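Local coordinates for Non-fluorescent flavoprotein (Photobacterium phosphoreum, PDB 1FVP) that binds flavin mononucleotide carrying an attached myristate, probably a product of the bioluminescence reaction, and belongs to the bacterial luciferase family, at residues D98-E101 with E102-K105; N111-A114 with S115-K119; Q207-K210 with K211-I215. All coordinates share one frame; numbering follows the deposited sequence.

Contact 1: residues D98-E101 with E102-K105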
loop_
_atom_site.group_PDB
_atom_site.type_symbol
_atom_site.label_atom_id
_atom_site.label_comp_id
_atom_site.label_asym_id
_atom_site.label_seq_id
_atom_site.Cartn_x
_atom_site.Cartn_y
_atom_site.Cartn_z
ATOM N N ASP A 98 18.581 -6.844 3.980
ATOM C CA ASP A 98 19.276 -7.761 3.077
ATOM C C ASP A 98 20.692 -7.249 2.890
ATOM O O ASP A 98 20.837 -6.162 2.315
ATOM C CB ASP A 98 18.480 -7.901 1.775
ATOM C CG ASP A 98 17.679 -9.201 1.855
ATOM O OD1 ASP A 98 18.036 -10.049 2.696
ATOM O OD2 ASP A 98 16.712 -9.355 1.085
ATOM N N ILE A 99 21.656 -8.013 3.378
ATOM C CA ILE A 99 23.061 -7.561 3.179
ATOM C C ILE A 99 23.119 -7.264 1.684
ATOM O O ILE A 99 22.811 -8.156 0.869
ATOM C CB ILE A 99 24.041 -8.676 3.632
ATOM C CG1 ILE A 99 24.227 -8.624 5.172
ATOM C CG2 ILE A 99 25.416 -8.629 2.922
ATOM C CD1 ILE A 99 24.635 -10.023 5.737
ATOM N N ASN A 100 23.465 -6.062 1.312
ATOM C CA ASN A 100 23.547 -5.639 -0.095
ATOM C C ASN A 100 24.034 -6.739 -1.028
ATOM O O ASN A 100 23.677 -6.828 -2.210
ATOM C CB ASN A 100 24.419 -4.387 -0.127
ATOM C CG ASN A 100 24.130 -3.631 -1.402
ATOM O OD1 ASN A 100 23.278 -2.745 -1.406
ATOM N ND2 ASN A 100 24.855 -4.042 -2.431
ATOM N N GLU A 101 24.895 -7.589 -0.511
ATOM C CA GLU A 101 25.472 -8.707 -1.257
ATOM C C GLU A 101 24.338 -9.618 -1.717
ATOM O O GLU A 101 23.979 -9.626 -2.897
ATOM C CB GLU A 101 26.417 -9.525 -0.393
ATOM C CG GLU A 101 27.733 -9.964 -1.029
ATOM C CD GLU A 101 28.742 -10.505 -0.045
ATOM O OE1 GLU A 101 28.501 -11.504 0.624
ATOM O OE2 GLU A 101 29.769 -9.790 -0.047
ATOM N N GLU A 102 23.793 -10.355 -0.767
ATOM C CA GLU A 102 22.697 -11.288 -0.962
ATOM C C GLU A 102 21.514 -10.650 -1.671
ATOM O O GLU A 102 20.879 -11.287 -2.537
ATOM C CB GLU A 102 22.177 -11.872 0.344
ATOM C CG GLU A 102 20.898 -12.712 0.262
ATOM C CD GLU A 102 20.470 -13.226 1.608
ATOM O OE1 GLU A 102 20.786 -12.642 2.641
ATOM O OE2 GLU A 102 19.784 -14.271 1.592
ATOM N N ARG A 103 21.184 -9.419 -1.371
ATOM C CA ARG A 103 20.034 -8.804 -2.060
ATOM C C ARG A 103 20.421 -8.565 -3.509
ATOM O O ARG A 103 19.505 -8.277 -4.309
ATOM C CB ARG A 103 19.498 -7.566 -1.371
ATOM C CG ARG A 103 19.912 -6.225 -1.906
ATOM C CD ARG A 103 19.153 -5.128 -1.265
ATOM N NE ARG A 103 19.277 -5.119 0.184
ATOM C CZ ARG A 103 19.548 -3.963 0.821
ATOM N NH1 ARG A 103 19.751 -2.804 0.210
ATOM N NH2 ARG A 103 19.591 -3.992 2.165
ATOM N N LEU A 104 21.695 -8.671 -3.831
ATOM C CA LEU A 104 22.160 -8.457 -5.221
ATOM C C LEU A 104 22.041 -9.762 -5.998
ATOM O O LEU A 104 21.787 -9.734 -7.211
ATOM C CB LEU A 104 23.513 -7.793 -5.247
ATOM C CG LEU A 104 23.551 -6.368 -5.766
ATOM C CD1 LEU A 104 24.907 -5.715 -5.481
ATOM C CD2 LEU A 104 23.291 -6.454 -7.255
ATOM N N LYS A 105 22.191 -10.842 -5.264
ATOM C CA LYS A 105 22.035 -12.185 -5.805
ATOM C C LYS A 105 20.587 -12.382 -6.285
ATOM O O LYS A 105 20.344 -13.276 -7.130
ATOM C CB LYS A 105 22.285 -13.257 -4.750
ATOM C CG LYS A 105 23.672 -13.172 -4.123
ATOM C CD LYS A 105 23.757 -14.016 -2.859
ATOM C CE LYS A 105 24.161 -15.452 -3.127
ATOM N NZ LYS A 105 25.022 -15.933 -2.003
#
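D98 to E101 meet E102 to K105 in a local contact at the protein surface, where the chain turns into helix 100-116 and the first backbone bonds of that helix form. The straightest of them runs from R103 N to I99 O (3.0 Å, N-H...O angle 170°). Two residues further on, E101 O receives two donors, L104 N at 2.6 Å from above the carbonyl plane and K105 N at 3.2 Å within it, mixing three-residue and four-residue spacing. R103 sends its side chain back toward the start of the helix: the chain bends at chi3 (57°), bringing NE within 2.8 Å of D98 O, while CA of N100 lies over one face of the guanidinium. The helix is the crossover of a beta-alpha-beta unit, linking strand 92-94 to the parallel strand 126-134, as expected in the barrel-like fold of the luciferase family. Near its start, N100 N is hydrogen-bonded to OG of S171. N100 and L104 lie side by side and point the same way, ND2 standing 3.5 Å from CD1, and F191 touches both as well as R103. D98 OD1 and E102 OE1 come within 3.8 Å with their carboxylate planes 46° apart; two like charges at this spacing would be expected to disfavour each other, although solvent probably screens the exposed E102.

Contact 2: residues N111-A114 with S115-K119; sequences NASA and SKYNK
N111 joins S115 through its backbone carbonyl in the last turns of helix 100-116: S115 N donates to N111 O at 3.2 Å, approaching from above the carbonyl plane. A112 follows with a straighter bond, its O receiving K116 N with an N-H...O angle of 175°, and CB of S115 packs against the same oxygen.

S113 is buried and works on two levels. Its O accepts Y117 N at 3.1 Å, nearly along the C=O axis, while its CB meets CE2 of the tyrosine ring at 4.1 Å. CG of Y117 stands beside the backbone N (chi1 -53°), a rotation that carries the ring back along the helix to S113. CG of K116 lies over the centre of one face of that ring, 4.0 Å above it, and the K116 chain then curls until NZ makes a weak hydrogen bond to Y117 OH. A114, last of the segment, accepts K119 N at its O, 2.9 Å away. This is the six-to-one (i+5 to i) bond of a Schellman motif, with N118 at positive phi as its C-prime residue; the companion bond from N118 N to S115 O is weak and doubtful in this model.

Helix 80-87 provides the polar partner. D83 accepts hydrogen bonds from S113 OG at OD2 and from Y117 OH at OD1, with a long, weak ion pair from K116 NZ. One carboxylate thus ties two hydroxyls to a neighbouring helix, and the distant lysine would probably offset its negative charge only in part.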
loop_
_atom_site.group_PDB
_atom_site.type_symbol
_atom_site.label_atom_id
_atom_site.label_comp_id
_atom_site.label_asym_id
_atom_site.label_seq_id
_atom_site.Cartn_x
_atom_site.Cartn_y
_atom_site.Cartn_z
ATOM N N ASN A 111 17.160 -11.683 -13.580
ATOM C CA ASN A 111 17.599 -11.241 -14.943
ATOM C C ASN A 111 17.642 -12.527 -15.753
ATOM O O ASN A 111 17.405 -12.521 -16.958
ATOM C CB ASN A 111 18.810 -10.357 -14.790
ATOM C CG ASN A 111 18.331 -8.950 -14.443
ATOM O OD1 ASN A 111 17.107 -8.780 -14.342
ATOM N ND2 ASN A 111 19.306 -8.068 -14.295
ATOM N N ALA A 112 17.907 -13.546 -14.955
ATOM C CA ALA A 112 18.039 -14.925 -15.392
ATOM C C ALA A 112 16.659 -15.531 -15.665
ATOM O O ALA A 112 16.533 -16.277 -16.662
ATOM C CB ALA A 112 18.827 -15.725 -14.368
ATOM N N SER A 113 15.716 -15.200 -14.797
ATOM C CA SER A 113 14.351 -15.721 -14.974
ATOM C C SER A 113 13.768 -14.966 -16.162
ATOM O O SER A 113 13.321 -15.599 -17.135
ATOM C CB SER A 113 13.488 -15.656 -13.748
ATOM O OG SER A 113 13.786 -16.706 -12.853
ATOM N N ALA A 114 13.801 -13.652 -16.077
ATOM C CA ALA A 114 13.277 -12.813 -17.180
ATOM C C ALA A 114 13.696 -13.468 -18.498
ATOM O O ALA A 114 12.863 -13.644 -19.404
ATOM C CB ALA A 114 13.806 -11.405 -17.076
ATOM N N SER A 115 14.973 -13.834 -18.550
ATOM C CA SER A 115 15.526 -14.501 -19.740
ATOM C C SER A 115 14.638 -15.695 -20.119
ATOM O O SER A 115 14.010 -15.724 -21.173
ATOM C CB SER A 115 16.956 -14.983 -19.524
ATOM O OG SER A 115 17.487 -15.503 -20.736
ATOM N N LYS A 116 14.639 -16.645 -19.224
ATOM C CA LYS A 116 13.918 -17.908 -19.277
ATOM C C LYS A 116 12.563 -17.766 -19.938
ATOM O O LYS A 116 12.372 -18.267 -21.064
ATOM C CB LYS A 116 13.798 -18.539 -17.894
ATOM C CG LYS A 116 12.741 -19.622 -17.771
ATOM C CD LYS A 116 13.120 -20.672 -16.758
ATOM C CE LYS A 116 13.403 -20.135 -15.381
ATOM N NZ LYS A 116 12.474 -20.826 -14.427
ATOM N N TYR A 117 11.627 -17.098 -19.299
ATOM C CA TYR A 117 10.268 -16.884 -19.821
ATOM C C TYR A 117 10.303 -15.951 -21.029
ATOM O O TYR A 117 9.289 -15.385 -21.471
ATOM C CB TYR A 117 9.389 -16.370 -18.669
ATOM C CG TYR A 117 9.377 -17.191 -17.399
ATOM C CD1 TYR A 117 8.591 -18.340 -17.276
ATOM C CD2 TYR A 117 10.133 -16.842 -16.282
ATOM C CE1 TYR A 117 8.553 -19.097 -16.114
ATOM C CE2 TYR A 117 10.113 -17.587 -15.114
ATOM C CZ TYR A 117 9.323 -18.718 -15.019
ATOM O OH TYR A 117 9.317 -19.442 -13.855
ATOM N N ASN A 118 11.481 -15.782 -21.590
ATOM C CA ASN A 118 11.769 -14.927 -22.744
ATOM C C ASN A 118 10.984 -13.614 -22.631
ATOM O O ASN A 118 10.466 -13.143 -23.656
ATOM C CB ASN A 118 11.587 -15.652 -24.074
ATOM C CG ASN A 118 12.868 -16.130 -24.737
ATOM O OD1 ASN A 118 13.546 -17.085 -24.310
ATOM N ND2 ASN A 118 13.250 -15.463 -25.840
ATOM N N LYS A 119 10.936 -13.077 -21.431
ATOM C CA LYS A 119 10.252 -11.828 -21.076
ATOM C C LYS A 119 11.133 -10.624 -21.378
ATOM O O LYS A 119 12.368 -10.821 -21.344
ATOM C CB LYS A 119 9.928 -11.789 -19.579
ATOM C CG LYS A 119 9.063 -10.593 -19.174
ATOM C CD LYS A 119 7.728 -10.613 -19.907
ATOM C CE LYS A 119 6.849 -11.762 -19.467
ATOM N NZ LYS A 119 5.424 -11.478 -19.770
#

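Contact 3: residues Q207-K210 with K211-I215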
loop_
_atom_site.group_PDB
_atom_site.type_symbol
_atom_site.label_atom_id
_atom_site.label_comp_id
_atom_site.label_asym_id
_atom_site.label_seq_id
_atom_site.Cartn_x
_atom_site.Cartn_y
_atom_site.Cartn_z
ATOM N N GLN A 207 14.050 15.379 15.327
ATOM C CA GLN A 207 13.108 15.828 14.302
ATOM C C GLN A 207 13.709 16.909 13.435
ATOM O O GLN A 207 13.857 16.661 12.216
ATOM C CB GLN A 207 11.725 16.153 14.817
ATOM C CG GLN A 207 10.697 15.112 14.407
ATOM C CD GLN A 207 11.019 13.725 14.890
ATOM O OE1 GLN A 207 10.707 13.310 16.005
ATOM N NE2 GLN A 207 11.681 12.935 14.053
ATOM N N ASN A 208 14.113 18.040 13.965
ATOM C CA ASN A 208 14.694 19.127 13.168
ATOM C C ASN A 208 15.780 18.658 12.213
ATOM O O ASN A 208 15.860 19.282 11.127
ATOM C CB ASN A 208 15.128 20.340 13.995
ATOM C CG ASN A 208 13.941 21.313 13.989
ATOM O OD1 ASN A 208 13.687 21.969 12.959
ATOM N ND2 ASN A 208 13.259 21.307 15.133
ATOM N N LYS A 209 16.541 17.660 12.618
ATOM C CA LYS A 209 17.590 17.160 11.706
ATOM C C LYS A 209 16.793 16.687 10.478
ATOM O O LYS A 209 16.903 17.336 9.441
ATOM C CB LYS A 209 18.410 15.979 12.137
ATOM C CG LYS A 209 19.779 15.885 11.488
ATOM C CD LYS A 209 20.715 15.035 12.340
ATOM C CE LYS A 209 20.194 13.661 12.674
ATOM N NZ LYS A 209 21.107 12.904 13.584
ATOM N N LYS A 210 16.039 15.638 10.762
ATOM C CA LYS A 210 15.169 14.944 9.797
ATOM C C LYS A 210 14.413 15.891 8.879
ATOM O O LYS A 210 14.496 15.712 7.636
ATOM C CB LYS A 210 14.258 13.921 10.447
ATOM C CG LYS A 210 13.026 13.565 9.621
ATOM C CD LYS A 210 12.306 12.353 10.184
ATOM C CE LYS A 210 11.154 12.703 11.107
ATOM N NZ LYS A 210 10.831 11.519 11.961
ATOM N N LYS A 211 13.724 16.878 9.426
ATOM C CA LYS A 211 13.005 17.826 8.550
ATOM C C LYS A 211 14.022 18.512 7.647
ATOM O O LYS A 211 13.697 18.811 6.494
ATOM C CB LYS A 211 12.165 18.851 9.290
ATOM C CG LYS A 211 11.708 20.034 8.451
ATOM C CD LYS A 211 11.132 21.177 9.258
ATOM C CE LYS A 211 12.101 21.735 10.270
ATOM N NZ LYS A 211 13.241 22.506 9.694
ATOM N N SER A 212 15.225 18.738 8.134
ATOM C CA SER A 212 16.263 19.421 7.346
ATOM C C SER A 212 16.938 18.550 6.319
ATOM O O SER A 212 17.318 19.060 5.243
ATOM C CB SER A 212 17.251 20.144 8.246
ATOM O OG SER A 212 16.545 21.284 8.755
ATOM N N VAL A 213 17.085 17.280 6.647
ATOM C CA VAL A 213 17.692 16.312 5.731
ATOM C C VAL A 213 16.647 15.940 4.661
ATOM O O VAL A 213 17.030 15.281 3.688
ATOM C CB VAL A 213 18.164 15.026 6.420
ATOM C CG1 VAL A 213 19.606 14.716 6.031
ATOM C CG2 VAL A 213 17.935 14.986 7.905
ATOM N N MET A 214 15.398 16.320 4.887
ATOM C CA MET A 214 14.327 15.989 3.935
ATOM C C MET A 214 14.129 17.101 2.920
ATOM O O MET A 214 14.288 16.855 1.714
ATOM C CB MET A 214 13.031 15.568 4.610
ATOM C CG MET A 214 13.078 14.085 4.924
ATOM S SD MET A 214 11.513 13.649 5.744
ATOM C CE MET A 214 10.392 13.612 4.345
ATOM N N ILE A 215 13.814 18.290 3.396
ATOM C CA ILE A 215 13.613 19.391 2.440
ATOM C C ILE A 215 14.914 19.786 1.769
ATOM O O ILE A 215 14.813 20.547 0.783
ATOM C CB ILE A 215 12.734 20.536 3.005
ATOM C CG1 ILE A 215 13.530 21.848 3.227
ATOM C CG2 ILE A 215 11.933 20.138 4.274
ATOM C CD1 ILE A 215 12.929 23.020 2.368
#
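Q207 O receives K211 N at 2.8 Å with an N-H...O angle of 162°, one of the stronger bonds in the opening turns of helix 207-227. V213 N bonds to K209 O, also at 2.8 Å, and the same oxygen takes a weak second bond from S212 N. N208 O is shared as well: S212 N donates from above the carbonyl plane, and S212 OG adds a weak bond at 3.2 Å. That hydroxyl can return to the preceding turn because it sits beside its own backbone N (chi1 -73°).

Outward from the backbone, side chains pair alongside one another. The K211 chain, bent at chi3 and chi4, folds next to N208 and brings its end beside the amide oxygen, with NZ 3.3 Å from N208 OD1. K209 lies beside V213, pointing the same way, with CG 4.1 Å from CG2, while K210 and M214 form the third such pair through CG and SD, 4.2 Å apart. The end of buried K210 goes on to a hydrogen bond with OG1 of T31.

T31 belongs to helix 23-38, whose R33 and I34 also touch K211. M214 O accepts a hydrogen bond from OH of Y42 in strand 42-48, and the V213 side chain comes within about 5 Å of a bound FMN carrying a tetradecanoic acid chain. Helix 207-227, entered shortly after strand 195-199, thereby packs against helix 23-38 and strand 42-48, with V213 close to a flavin site.

How the contacts relate
Contacts 1 and 2 belong to one element, helix 100-116, and illustrate its two ends, with centres about 20 Å apart; contact 3 begins helix 207-227 on the opposite side of the chain's centre, about 42 Å from contact 2 between centres. Contact 1 is a surface contact, whereas contacts 2 and 3 are partly buried. Their chemistry follows their place. Contact 1 has charged groups around a loosely bonded helix start, contact 2 combines a helix stop with hydroxyls turned to a shared aspartate, and contact 3 sets lysine stems beside V213, M214 and the amide of N208. Of the three, contact 3 comes nearest a bound flavin.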